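Local atomic coordinates of citrate synthase (Pyrobaculum aerophilum, PDB entry 2IBP), a protein that probably catalyses the condensation of oxaloacetate with acetyl-CoA and water to give citrate and CoA in the tricarboxylic acid cycle. Residues S37-E42 against H289-A294; D205-L210 against P365-S370; N259-G264 against D315-F320; A275-G280 against H333-Q338; A321-I326 against D346-I351. All coordinates share one frame; numbering follows the deposited sequence.

Contact 1 (S37-E42 against H289-A294)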
# COMPACT_ATOMS: atom_id res chain seq x y z
N SER A 37 -21.19 0.32 -0.65
CA SER A 37 -21.73 0.96 -1.84
C SER A 37 -22.01 -0.07 -2.91
O SER A 37 -21.48 -1.18 -2.88
CB SER A 37 -20.77 2.03 -2.39
OG SER A 37 -19.55 1.43 -2.83
N ASP A 38 -22.86 0.31 -3.86
CA ASP A 38 -23.22 -0.59 -4.94
C ASP A 38 -23.46 0.24 -6.16
O ASP A 38 -23.94 1.36 -6.07
CB ASP A 38 -24.50 -1.35 -4.60
CG ASP A 38 -24.75 -2.52 -5.54
OD1 ASP A 38 -23.77 -3.10 -6.06
OD2 ASP A 38 -25.93 -2.87 -5.77
N ILE A 39 -23.11 -0.33 -7.31
CA ILE A 39 -23.35 0.32 -8.58
C ILE A 39 -24.14 -0.59 -9.49
O ILE A 39 -23.83 -1.79 -9.60
CB ILE A 39 -22.05 0.60 -9.33
CG1 ILE A 39 -21.15 1.55 -8.53
CG2 ILE A 39 -22.33 1.18 -10.72
CD1 ILE A 39 -19.73 1.56 -9.04
N ASP A 40 -25.21 -0.05 -10.07
CA ASP A 40 -25.92 -0.73 -11.14
C ASP A 40 -25.45 -0.02 -12.40
O ASP A 40 -25.91 1.08 -12.72
CB ASP A 40 -27.43 -0.65 -11.00
CG ASP A 40 -28.16 -1.39 -12.11
OD1 ASP A 40 -27.62 -1.47 -13.24
OD2 ASP A 40 -29.26 -1.92 -11.85
N GLY A 41 -24.49 -0.63 -13.08
CA GLY A 41 -23.90 -0.04 -14.27
C GLY A 41 -24.84 0.08 -15.46
O GLY A 41 -24.72 1.01 -16.25
N GLU A 42 -25.78 -0.85 -15.59
CA GLU A 42 -26.71 -0.81 -16.71
C GLU A 42 -27.71 0.32 -16.58
O GLU A 42 -28.03 0.98 -17.56
CB GLU A 42 -27.43 -2.15 -16.89
CG GLU A 42 -26.60 -3.22 -17.60
CD GLU A 42 -25.33 -3.59 -16.86
OE1 GLU A 42 -25.36 -3.65 -15.61
OE2 GLU A 42 -24.31 -3.87 -17.53
N HIS A 289 -17.08 3.93 -19.49
CA HIS A 289 -16.74 3.50 -18.15
C HIS A 289 -16.78 1.98 -18.10
O HIS A 289 -17.60 1.36 -18.78
CB HIS A 289 -17.73 4.10 -17.15
CG HIS A 289 -17.23 4.12 -15.73
ND1 HIS A 289 -17.43 3.08 -14.85
CD2 HIS A 289 -16.60 5.09 -15.03
CE1 HIS A 289 -16.90 3.39 -13.68
NE2 HIS A 289 -16.40 4.61 -13.76
N ARG A 290 -15.91 1.40 -17.28
CA ARG A 290 -15.84 -0.04 -17.15
C ARG A 290 -17.10 -0.60 -16.49
O ARG A 290 -17.49 -1.74 -16.74
CB ARG A 290 -14.61 -0.41 -16.34
CG ARG A 290 -14.18 -1.85 -16.46
CD ARG A 290 -12.96 -2.08 -15.60
NE ARG A 290 -13.25 -1.77 -14.20
CZ ARG A 290 -13.69 -2.65 -13.31
NH1 ARG A 290 -13.82 -3.93 -13.65
NH2 ARG A 290 -13.94 -2.27 -12.07
N VAL A 291 -17.74 0.20 -15.64
CA VAL A 291 -18.95 -0.21 -14.95
C VAL A 291 -20.21 0.46 -15.51
O VAL A 291 -21.17 -0.22 -15.87
CB VAL A 291 -18.86 0.07 -13.44
CG1 VAL A 291 -20.10 -0.44 -12.75
CG2 VAL A 291 -17.62 -0.58 -12.84
N TYR A 292 -20.22 1.79 -15.57
CA TYR A 292 -21.38 2.50 -16.08
C TYR A 292 -21.56 2.33 -17.59
O TYR A 292 -20.68 2.68 -18.39
CB TYR A 292 -21.31 4.01 -15.76
CG TYR A 292 -21.42 4.29 -14.29
CD1 TYR A 292 -22.58 3.99 -13.59
CD2 TYR A 292 -20.37 4.90 -13.60
CE1 TYR A 292 -22.67 4.23 -12.24
CE2 TYR A 292 -20.46 5.14 -12.24
CZ TYR A 292 -21.61 4.82 -11.57
OH TYR A 292 -21.70 5.07 -10.22
N LYS A 293 -22.72 1.79 -17.96
CA LYS A 293 -23.13 1.63 -19.36
C LYS A 293 -24.35 2.52 -19.53
O LYS A 293 -25.37 2.14 -20.12
CB LYS A 293 -23.47 0.16 -19.65
CG LYS A 293 -22.38 -0.80 -19.25
CD LYS A 293 -21.06 -0.51 -19.94
CE LYS A 293 -19.94 -1.33 -19.34
NZ LYS A 293 -18.63 -1.08 -19.99
N ALA A 294 -24.26 3.68 -18.90
CA ALA A 294 -25.29 4.68 -18.84
C ALA A 294 -24.59 5.92 -18.33
O ALA A 294 -23.42 5.86 -17.93
CB ALA A 294 -26.37 4.26 -17.85
O HOH W 1 -21.65 -2.82 -15.99
O HOH W 2 -27.05 -0.18 -20.21

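Contact 2 (D205-L210 against P365-S370)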
# COMPACT_ATOMS: atom_id res chain seq x y z
N ASP A 205 -18.31 20.42 -1.36
CA ASP A 205 -19.12 19.47 -0.58
C ASP A 205 -19.73 18.41 -1.50
O ASP A 205 -19.69 17.21 -1.20
CB ASP A 205 -20.25 20.21 0.14
CG ASP A 205 -20.86 19.38 1.26
OD1 ASP A 205 -20.10 18.74 2.01
OD2 ASP A 205 -22.09 19.48 1.49
N LEU A 206 -20.29 18.85 -2.63
CA LEU A 206 -20.89 17.94 -3.58
C LEU A 206 -19.85 16.97 -4.11
O LEU A 206 -20.08 15.76 -4.16
CB LEU A 206 -21.53 18.71 -4.74
CG LEU A 206 -22.26 17.86 -5.76
CD1 LEU A 206 -23.39 17.05 -5.10
CD2 LEU A 206 -22.82 18.80 -6.86
N TYR A 207 -18.70 17.49 -4.51
CA TYR A 207 -17.64 16.63 -5.03
C TYR A 207 -17.27 15.57 -3.99
O TYR A 207 -17.13 14.39 -4.31
CB TYR A 207 -16.41 17.45 -5.38
CG TYR A 207 -15.30 16.59 -5.93
CD1 TYR A 207 -15.15 16.38 -7.29
CD2 TYR A 207 -14.44 15.92 -5.07
CE1 TYR A 207 -14.16 15.55 -7.78
CE2 TYR A 207 -13.47 15.09 -5.54
CZ TYR A 207 -13.34 14.91 -6.89
OH TYR A 207 -12.37 14.06 -7.35
N LEU A 208 -17.17 16.00 -2.74
CA LEU A 208 -16.78 15.08 -1.68
C LEU A 208 -17.84 13.99 -1.51
O LEU A 208 -17.53 12.83 -1.32
CB LEU A 208 -16.53 15.81 -0.36
CG LEU A 208 -15.35 16.77 -0.30
CD1 LEU A 208 -15.30 17.45 1.03
CD2 LEU A 208 -14.02 16.11 -0.61
N ILE A 209 -19.11 14.38 -1.53
CA ILE A 209 -20.16 13.38 -1.45
C ILE A 209 -20.07 12.41 -2.61
O ILE A 209 -20.10 11.20 -2.45
CB ILE A 209 -21.56 14.05 -1.52
CG1 ILE A 209 -21.79 14.87 -0.25
CG2 ILE A 209 -22.65 13.00 -1.74
CD1 ILE A 209 -23.04 15.73 -0.28
N LEU A 210 -19.92 12.95 -3.81
CA LEU A 210 -20.00 12.14 -5.01
C LEU A 210 -18.89 11.14 -5.18
O LEU A 210 -19.09 10.15 -5.85
CB LEU A 210 -20.08 13.00 -6.27
CG LEU A 210 -21.37 13.82 -6.43
CD1 LEU A 210 -21.19 14.67 -7.70
CD2 LEU A 210 -22.63 12.97 -6.47
N PRO A 365 -5.41 14.81 -4.87
CA PRO A 365 -5.52 14.98 -3.43
C PRO A 365 -6.96 15.26 -2.95
O PRO A 365 -7.38 14.73 -1.93
CB PRO A 365 -4.60 16.16 -3.15
CG PRO A 365 -3.48 15.92 -4.13
CD PRO A 365 -4.17 15.43 -5.38
N ILE A 366 -7.72 16.06 -3.69
CA ILE A 366 -9.13 16.30 -3.31
C ILE A 366 -9.96 15.02 -3.45
O ILE A 366 -10.84 14.75 -2.63
CB ILE A 366 -9.72 17.47 -4.09
CG1 ILE A 366 -8.97 18.74 -3.68
CG2 ILE A 366 -11.22 17.64 -3.80
CD1 ILE A 366 -9.21 19.94 -4.58
N PHE A 367 -9.68 14.21 -4.46
CA PHE A 367 -10.33 12.90 -4.56
C PHE A 367 -10.05 12.08 -3.27
O PHE A 367 -10.95 11.44 -2.72
CB PHE A 367 -9.81 12.15 -5.79
CG PHE A 367 -10.45 10.81 -5.99
CD1 PHE A 367 -11.58 10.66 -6.78
CD2 PHE A 367 -9.93 9.68 -5.37
CE1 PHE A 367 -12.14 9.40 -6.97
CE2 PHE A 367 -10.49 8.44 -5.57
CZ PHE A 367 -11.58 8.29 -6.39
N ALA A 368 -8.80 12.08 -2.80
CA ALA A 368 -8.43 11.42 -1.54
C ALA A 368 -9.23 11.98 -0.36
O ALA A 368 -9.64 11.24 0.55
CB ALA A 368 -6.91 11.59 -1.28
N MET A 369 -9.42 13.29 -0.32
CA MET A 369 -10.24 13.92 0.73
C MET A 369 -11.65 13.36 0.73
O MET A 369 -12.27 13.23 1.79
CB MET A 369 -10.31 15.43 0.54
CG MET A 369 -9.03 16.11 0.94
SD MET A 369 -8.91 17.75 0.21
CE MET A 369 -10.58 18.37 0.42
N SER A 370 -12.18 13.04 -0.44
CA SER A 370 -13.48 12.45 -0.55
C SER A 370 -13.47 10.96 -0.16
O SER A 370 -14.20 10.50 0.74
CB SER A 370 -13.99 12.55 -1.98
OG SER A 370 -15.22 11.87 -2.10

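Contact 3 (N259-G264 against D315-F320)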
# COMPACT_ATOMS: atom_id res chain seq x y z
N ASN A 259 -7.53 19.16 -22.21
CA ASN A 259 -8.02 18.92 -23.56
C ASN A 259 -9.00 19.99 -23.99
O ASN A 259 -8.97 20.43 -25.14
CB ASN A 259 -8.69 17.56 -23.68
CG ASN A 259 -7.69 16.42 -23.70
OD1 ASN A 259 -6.47 16.64 -23.79
ND2 ASN A 259 -8.20 15.20 -23.73
N TYR A 260 -9.92 20.37 -23.10
CA TYR A 260 -10.88 21.41 -23.44
C TYR A 260 -10.13 22.70 -23.74
O TYR A 260 -10.49 23.42 -24.67
CB TYR A 260 -11.93 21.66 -22.34
CG TYR A 260 -12.74 20.44 -21.95
CD1 TYR A 260 -13.22 19.56 -22.91
CD2 TYR A 260 -13.12 20.23 -20.62
CE1 TYR A 260 -14.00 18.46 -22.55
CE2 TYR A 260 -13.88 19.12 -20.25
CZ TYR A 260 -14.31 18.24 -21.22
OH TYR A 260 -15.05 17.13 -20.87
N LEU A 261 -9.09 22.99 -22.97
CA LEU A 261 -8.30 24.21 -23.20
C LEU A 261 -7.65 24.17 -24.57
O LEU A 261 -7.59 25.19 -25.27
CB LEU A 261 -7.25 24.40 -22.11
CG LEU A 261 -7.81 24.79 -20.75
CD1 LEU A 261 -6.73 24.67 -19.68
CD2 LEU A 261 -8.43 26.21 -20.77
N GLU A 262 -7.14 23.01 -24.96
CA GLU A 262 -6.48 22.86 -26.26
C GLU A 262 -7.48 22.97 -27.40
O GLU A 262 -7.23 23.65 -28.40
CB GLU A 262 -5.76 21.52 -26.34
CG GLU A 262 -4.94 21.32 -27.61
CD GLU A 262 -4.18 20.01 -27.62
OE1 GLU A 262 -4.41 19.17 -26.71
OE2 GLU A 262 -3.34 19.81 -28.53
N ILE A 263 -8.65 22.36 -27.22
CA ILE A 263 -9.72 22.40 -28.22
C ILE A 263 -10.11 23.86 -28.49
O ILE A 263 -10.20 24.29 -29.64
CB ILE A 263 -10.92 21.56 -27.75
CG1 ILE A 263 -10.54 20.08 -27.80
CG2 ILE A 263 -12.16 21.81 -28.65
CD1 ILE A 263 -11.54 19.17 -27.10
N GLY A 264 -10.33 24.61 -27.41
CA GLY A 264 -10.56 26.05 -27.48
C GLY A 264 -11.90 26.53 -28.00
O GLY A 264 -12.42 27.53 -27.51
N ASP A 315 -17.50 31.65 -17.54
CA ASP A 315 -16.83 30.51 -18.14
C ASP A 315 -15.72 31.10 -19.00
O ASP A 315 -15.73 30.92 -20.22
CB ASP A 315 -17.85 29.79 -19.02
CG ASP A 315 -17.37 28.45 -19.56
OD1 ASP A 315 -16.52 27.79 -18.92
OD2 ASP A 315 -17.92 28.04 -20.61
N PRO A 316 -14.75 31.80 -18.37
CA PRO A 316 -13.70 32.55 -19.08
C PRO A 316 -12.80 31.76 -20.02
O PRO A 316 -12.22 32.33 -20.95
CB PRO A 316 -12.86 33.17 -17.95
CG PRO A 316 -13.18 32.38 -16.74
CD PRO A 316 -14.58 31.88 -16.91
N GLN A 317 -12.60 30.49 -19.73
CA GLN A 317 -11.81 29.63 -20.60
C GLN A 317 -12.70 28.72 -21.46
O GLN A 317 -12.20 27.83 -22.15
CB GLN A 317 -10.78 28.82 -19.80
CG GLN A 317 -9.53 29.58 -19.41
CD GLN A 317 -9.77 30.69 -18.40
OE1 GLN A 317 -10.32 30.46 -17.33
NE2 GLN A 317 -9.28 31.89 -18.72
N ASN A 318 -14.01 28.97 -21.41
CA ASN A 318 -15.01 28.27 -22.22
C ASN A 318 -15.05 26.77 -21.98
O ASN A 318 -15.56 26.01 -22.80
CB ASN A 318 -14.77 28.57 -23.71
CG ASN A 318 -14.63 30.06 -23.99
OD1 ASN A 318 -13.63 30.51 -24.56
ND2 ASN A 318 -15.57 30.84 -23.50
N LEU A 319 -14.60 26.36 -20.79
CA LEU A 319 -14.54 24.95 -20.46
C LEU A 319 -15.92 24.32 -20.45
O LEU A 319 -16.15 23.25 -21.02
CB LEU A 319 -13.89 24.77 -19.09
CG LEU A 319 -12.46 25.26 -18.97
CD1 LEU A 319 -11.97 25.03 -17.54
CD2 LEU A 319 -11.58 24.52 -19.98
N PHE A 320 -16.88 25.00 -19.85
CA PHE A 320 -18.22 24.44 -19.77
C PHE A 320 -18.89 24.39 -21.16
O PHE A 320 -19.53 23.42 -21.54
CB PHE A 320 -19.07 25.20 -18.76
CG PHE A 320 -20.38 24.56 -18.49
CD1 PHE A 320 -20.45 23.47 -17.63
CD2 PHE A 320 -21.53 25.00 -19.11
CE1 PHE A 320 -21.65 22.84 -17.40
CE2 PHE A 320 -22.73 24.37 -18.89
CZ PHE A 320 -22.79 23.29 -18.02
O HOH W 3 -11.29 28.87 -25.30

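Contact 4 (A275-G280 against H333-Q338)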
# COMPACT_ATOMS: atom_id res chain seq x y z
N ALA A 275 -14.46 11.86 -34.96
CA ALA A 275 -13.13 11.27 -35.01
C ALA A 275 -12.98 10.15 -33.98
O ALA A 275 -12.24 9.19 -34.20
CB ALA A 275 -12.07 12.32 -34.77
N ALA A 276 -13.67 10.29 -32.85
CA ALA A 276 -13.59 9.30 -31.78
C ALA A 276 -14.30 7.99 -32.13
O ALA A 276 -14.09 6.98 -31.46
CB ALA A 276 -14.17 9.88 -30.48
N THR A 277 -15.14 8.01 -33.17
CA THR A 277 -15.84 6.80 -33.60
C THR A 277 -15.01 5.97 -34.58
O THR A 277 -15.52 5.00 -35.16
CB THR A 277 -17.19 7.13 -34.24
OG1 THR A 277 -16.99 7.79 -35.50
CG2 THR A 277 -18.02 8.02 -33.32
N LYS A 278 -13.74 6.33 -34.76
CA LYS A 278 -12.83 5.63 -35.68
C LYS A 278 -11.56 5.20 -34.95
O LYS A 278 -11.08 5.91 -34.07
CB LYS A 278 -12.42 6.55 -36.83
CG LYS A 278 -13.55 7.12 -37.66
CD LYS A 278 -12.99 8.07 -38.71
CE LYS A 278 -14.08 8.73 -39.54
NZ LYS A 278 -14.98 9.59 -38.73
N PRO A 279 -10.98 4.05 -35.36
CA PRO A 279 -9.73 3.59 -34.76
C PRO A 279 -8.52 4.19 -35.47
O PRO A 279 -8.36 3.98 -36.67
CB PRO A 279 -9.78 2.08 -34.99
CG PRO A 279 -10.57 1.91 -36.25
CD PRO A 279 -11.48 3.11 -36.38
N GLY A 280 -7.68 4.95 -34.76
CA GLY A 280 -7.86 5.22 -33.34
C GLY A 280 -6.80 6.19 -32.84
O GLY A 280 -5.63 5.81 -32.74
N HIS A 333 -24.95 10.98 -31.04
CA HIS A 333 -24.27 10.14 -32.02
C HIS A 333 -24.65 8.69 -31.71
O HIS A 333 -24.31 8.18 -30.65
CB HIS A 333 -22.76 10.31 -31.90
CG HIS A 333 -22.00 9.89 -33.12
ND1 HIS A 333 -21.27 10.78 -33.88
CD2 HIS A 333 -21.91 8.70 -33.75
CE1 HIS A 333 -20.72 10.14 -34.90
NE2 HIS A 333 -21.10 8.88 -34.85
N PRO A 334 -25.29 8.00 -32.67
CA PRO A 334 -25.77 6.63 -32.45
C PRO A 334 -24.67 5.69 -31.96
O PRO A 334 -24.91 4.85 -31.09
CB PRO A 334 -26.26 6.20 -33.84
CG PRO A 334 -25.57 7.12 -34.81
CD PRO A 334 -25.44 8.42 -34.08
N TYR A 335 -23.48 5.85 -32.52
CA TYR A 335 -22.32 5.05 -32.16
C TYR A 335 -22.14 4.91 -30.66
O TYR A 335 -22.00 3.81 -30.14
CB TYR A 335 -21.07 5.69 -32.73
CG TYR A 335 -19.80 4.98 -32.39
CD1 TYR A 335 -19.04 5.36 -31.29
CD2 TYR A 335 -19.32 3.94 -33.19
CE1 TYR A 335 -17.85 4.72 -30.98
CE2 TYR A 335 -18.13 3.30 -32.89
CZ TYR A 335 -17.39 3.69 -31.79
OH TYR A 335 -16.21 3.06 -31.47
N PHE A 336 -22.11 6.04 -29.97
CA PHE A 336 -21.88 6.03 -28.52
C PHE A 336 -23.04 5.40 -27.77
O PHE A 336 -22.83 4.62 -26.85
CB PHE A 336 -21.59 7.45 -28.02
CG PHE A 336 -20.32 8.02 -28.57
CD1 PHE A 336 -20.31 8.67 -29.80
CD2 PHE A 336 -19.12 7.84 -27.92
CE1 PHE A 336 -19.13 9.16 -30.32
CE2 PHE A 336 -17.94 8.34 -28.44
CZ PHE A 336 -17.95 8.99 -29.65
N GLN A 337 -24.26 5.75 -28.19
CA GLN A 337 -25.48 5.21 -27.60
C GLN A 337 -25.46 3.68 -27.69
O GLN A 337 -25.67 2.97 -26.71
CB GLN A 337 -26.71 5.76 -28.36
CG GLN A 337 -26.82 7.29 -28.42
CD GLN A 337 -28.01 7.76 -29.26
OE1 GLN A 337 -28.87 6.97 -29.64
NE2 GLN A 337 -28.06 9.06 -29.54
N GLN A 338 -25.16 3.19 -28.89
CA GLN A 338 -25.14 1.74 -29.17
C GLN A 338 -24.05 0.97 -28.41
O GLN A 338 -24.24 -0.21 -28.08
CB GLN A 338 -24.97 1.54 -30.68
CG GLN A 338 -26.14 2.09 -31.48
CD GLN A 338 -25.82 2.30 -32.95
OE1 GLN A 338 -24.72 1.97 -33.41
NE2 GLN A 338 -26.76 2.87 -33.68

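Contact 5 (A321-I326 against D346-I351)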
# COMPACT_ATOMS: atom_id res chain seq x y z
N ALA A 321 -18.67 25.45 -21.94
CA ALA A 321 -19.21 25.53 -23.30
C ALA A 321 -18.66 24.40 -24.17
O ALA A 321 -19.41 23.73 -24.89
CB ALA A 321 -18.87 26.88 -23.92
N ILE A 322 -17.34 24.19 -24.08
CA ILE A 322 -16.68 23.15 -24.86
C ILE A 322 -17.14 21.77 -24.41
O ILE A 322 -17.55 20.94 -25.24
CB ILE A 322 -15.16 23.28 -24.76
CG1 ILE A 322 -14.70 24.61 -25.39
CG2 ILE A 322 -14.45 22.09 -25.42
CD1 ILE A 322 -13.25 24.96 -25.10
N ALA A 323 -17.10 21.51 -23.10
CA ALA A 323 -17.56 20.24 -22.57
C ALA A 323 -19.02 19.98 -22.93
O ALA A 323 -19.39 18.88 -23.35
CB ALA A 323 -17.37 20.18 -21.07
N SER A 324 -19.88 20.99 -22.81
CA SER A 324 -21.29 20.84 -23.16
C SER A 324 -21.51 20.49 -24.64
O SER A 324 -22.33 19.63 -24.97
CB SER A 324 -22.06 22.12 -22.83
OG SER A 324 -22.13 22.31 -21.43
N ALA A 325 -20.76 21.14 -25.51
CA ALA A 325 -20.86 20.89 -26.95
C ALA A 325 -20.48 19.45 -27.27
O ALA A 325 -21.15 18.76 -28.03
CB ALA A 325 -19.97 21.86 -27.71
N ILE A 326 -19.39 18.99 -26.66
CA ILE A 326 -18.93 17.64 -26.85
C ILE A 326 -19.94 16.66 -26.29
O ILE A 326 -20.28 15.67 -26.94
CB ILE A 326 -17.57 17.45 -26.18
CG1 ILE A 326 -16.51 18.26 -26.95
CG2 ILE A 326 -17.18 15.96 -26.13
CD1 ILE A 326 -15.17 18.29 -26.29
N ASP A 346 -15.53 12.34 -14.57
CA ASP A 346 -14.28 12.99 -14.96
C ASP A 346 -14.45 13.96 -16.13
O ASP A 346 -13.63 14.84 -16.36
CB ASP A 346 -13.23 11.94 -15.32
CG ASP A 346 -12.89 11.02 -14.16
OD1 ASP A 346 -13.01 11.46 -12.99
OD2 ASP A 346 -12.50 9.86 -14.43
N PHE A 347 -15.51 13.75 -16.91
CA PHE A 347 -15.80 14.61 -18.05
C PHE A 347 -16.06 16.04 -17.60
O PHE A 347 -15.76 17.00 -18.34
CB PHE A 347 -17.02 14.06 -18.78
CG PHE A 347 -17.34 14.75 -20.07
CD1 PHE A 347 -16.87 14.25 -21.27
CD2 PHE A 347 -18.18 15.85 -20.09
CE1 PHE A 347 -17.20 14.87 -22.45
CE2 PHE A 347 -18.49 16.46 -21.27
CZ PHE A 347 -18.01 15.96 -22.45
N TRP A 348 -16.56 16.20 -16.38
CA TRP A 348 -16.98 17.48 -15.87
C TRP A 348 -16.25 18.01 -14.66
O TRP A 348 -16.13 19.22 -14.50
CB TRP A 348 -18.45 17.39 -15.40
CG TRP A 348 -19.43 17.12 -16.46
CD1 TRP A 348 -20.04 15.95 -16.73
CD2 TRP A 348 -19.87 18.05 -17.46
NE1 TRP A 348 -20.88 16.09 -17.81
CE2 TRP A 348 -20.79 17.37 -18.29
CE3 TRP A 348 -19.61 19.40 -17.72
CZ2 TRP A 348 -21.43 17.98 -19.36
CZ3 TRP A 348 -20.24 20.00 -18.79
CH2 TRP A 348 -21.14 19.28 -19.59
N SER A 349 -15.79 17.11 -13.78
CA SER A 349 -15.35 17.52 -12.45
C SER A 349 -14.13 18.41 -12.29
O SER A 349 -13.99 19.06 -11.26
CB SER A 349 -15.18 16.30 -11.55
OG SER A 349 -14.04 15.58 -11.92
N GLY A 350 -13.28 18.51 -13.31
CA GLY A 350 -12.11 19.38 -13.24
C GLY A 350 -12.40 20.83 -13.55
O GLY A 350 -11.62 21.72 -13.20
N ILE A 351 -13.56 21.08 -14.14
CA ILE A 351 -13.90 22.43 -14.59
C ILE A 351 -14.05 23.43 -13.44
O ILE A 351 -13.37 24.46 -13.39
CB ILE A 351 -15.16 22.42 -15.46
CG1 ILE A 351 -14.89 21.60 -16.74
CG2 ILE A 351 -15.60 23.85 -15.76
CD1 ILE A 351 -16.11 21.38 -17.60

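Contact 1 (S37-E42 against H289-A294)
G41 and Y292 bring the two backbones together with their CA atoms 4.0 Å apart, just where strand 37-40 ends, and the chain pieces 39-42 and 291-294 run 53° apart. One backbone bond joins them, K293 N to G41 O at 2.7 Å and nearly straight (168°). G41 CA also sits 3.2 Å from V291 O in a CA-H...O contact, and a CB on that residue would clash with the same oxygen, consistent with a glycine at this place.

I39 supplies the apolar part. With its chi1 at -62°, CG1 lies beside the backbone N and CG2 is anti to it, wedged between V291 CG1 and CE1 of the Y292 ring, 3.4 Å from each. The I39 and Y292 side chains cross at about a right angle, and the tyrosine OH goes on to bond H214. A leucine in place of Y292 would probably leave H214 without that hydrogen bond and open a gap beside I39 CG2. At the outer end, one water links E42 OE2 to V291 O, and another links the carbonyl oxygens of E42 and K293.

The loop also folds back on H289, a predicted active-site residue, and Y292 CD2 lies over the centre of its ring. H289 ND1 accepts two N-H groups, from V291 N at 3.0 Å and Y292 N at 3.2 Å. Both come in tilted from the ring plane, and together they probably restrain the imidazole from turning.

Contact 2 (D205-L210 against P365-S370)
Y207 reaches from helix 198-210 across to helix 363-382, its CG anti to the backbone N (chi1 -180°), which sends the ring from CB straight at the other helix. Along one side of the ring, CD2 and CE2 pass I366 CG2, CE2 at 3.8 Å. Further out the ring edge faces F367 CA, and at the tip OH lies in the plane of the F367 ring, at its edge, 3.5 Å from F367 CD1. An alanine here is likely to open a gap between the helices and leave I366 CG2 and the edge of F367 without this partner. Beside it, L208 CD2 packs on M369 CB (3.9 Å) and against the backbone of S370, whose OG donates to L208 O, although the position of that hydroxyl is less sure.

The segment axes approach to 8.5 Å and cross at -66°, with H211 stacked on Y207. This is steep helix-on-helix packing in the buried interior of the mainly helical citrate synthase fold, with Y207 about 6 Å from the side chain of D346, a predicted active-site residue.

Contact 3 (N259-G264 against D315-F320)
L319 CD2 is the methyl that two residues of helix 252-263 share: L261 CD2 and Y260 CB each lie 3.7 Å from it. The leucine side chains meet at a slant, branch against branch. L319 has its CG anti to the carbonyl carbon (chi1 -62°), and from there the chain carries CD2 toward the other helix even though its CB sets off in a different direction. L261 also lies alongside Q317, the two pointing the same way, and its CD2 touches Q317 CB at 3.6 Å; beyond that the glutamine bends at chi2 and its amide end leads away. Y260 contributes mainly its CB here, for the ring carries its hydroxyl off to a hydrogen bond with F347 O.

A polar link lies beside the patch: a water stands between G264 O (2.8 Å) and N318 OD1 (3.0 Å), where G264 follows the helix with positive phi. Within 315-320, D315 OD1 takes the N-H of F320 at 170°, on the syn side of the carboxylate, tying the type I turn 315-318 to the first turn of helix 319-332; Y355 OH bonds the same oxygen.

Helix 349-356 flanks the contact, with I351 and Y354 against L319, while Y360 touches L261 and helix 297-313 packs on F320.

Contact 4 (A275-G280 against H333-Q338)
T277 and Y335 mark the closest pass of the backbones, their CA atoms 6.9 Å apart, where the chain leaving helix 269-276 meets the start of the short helix 334-338. H333 occupies the N-cap position of that helix, directly after helix 319-332, so the chain turns from one helix into the next beside T277.

The contact is built round the methyl of T277. CG2 touches three rings at once: it lies over a face of H333, offset toward the rim and 3.5 Å from NE2; it stands above Y335, 3.5 Å from CD1; and it comes obliquely to F336 CE1 at 3.4 Å. T277 CB sits almost squarely over the middle of the Y335 ring, 3.8 Å from its centroid and 9° off the normal, so both the histidine and the tyrosine receive CH-pi contacts. With chi1 at 69°, OG1 sits between the backbone N and carbonyl carbon and bonds E274 O one turn back, which fixes the rotation and leaves CG2 facing the rings. A276 CB adds a lighter touch in the plane of F336, at its edge, 4.0 Å from CZ. The rings also pack among themselves, Y335 CD1 lying over the centre of the F336 face.

This is a surface contact about 29 Å from the chain centre. V273 of helix 269-276 also touches H333 and F336, and the loop residues L284 and L341 pack on F336, where helix 269-276 meets the short helix 334-338 that follows 319-332.

Contact 5 (A321-I326 against D346-I351)
The segment 346-351, which leads into helix 349-356 and carries the predicted active-site residue D346, packs here on helix 319-332 through the two aromatic residues that follow D346. A323 is met by three side chains: its CB lies 3.7 Å from W348 CZ3 and 3.9 Å from both F347 CE2 and I351 CD1. F347, with CG anti to the backbone N (chi1 -173°), comes edge-on. Its CE2 is 3.3 Å from A323 O, which lies near the ring plane, and its CZ is 3.8 Å from I326 CG2, also at the edge. W348 presents its six-membered end, CH2 reaching S324 OG at 3.7 Å in the indole plane, while F347 CD2 lies over one face of the indole, toward the rim.

Two polar groups find their partners elsewhere: S324 OG bonds F320 O, and W348 NE1 bonds Y295 OH. The contact is mainly apolar, and the slightly positive edge of the F347 ring probably favours the carbonyl oxygen of A323.

Contacts 3 and 5 are neighbours, their centres about 8 Å apart, and both use helix 319-332: contact 3 holds its start and contact 5 the next turns. They touch directly, F320 packing on W348. Contact 4, on the next helix, 334-338, lies about 22 Å from contact 3 and 18 Å from contact 5, centre to centre. Contact 2 is the most central, its centre about 7 Å from the centre of the chain, and touches contact 5 through Y207 and S349; contacts 3, 4 and 5 are nested within the chain loop it closes. Contact 1, crossing contacts 2, 3 and 4 along the chain, brings in strand 37-40. Contacts 1 and 5, which carry the predicted active-site residues H289 and D346, come within about 6 Å at their nearest atoms without touching.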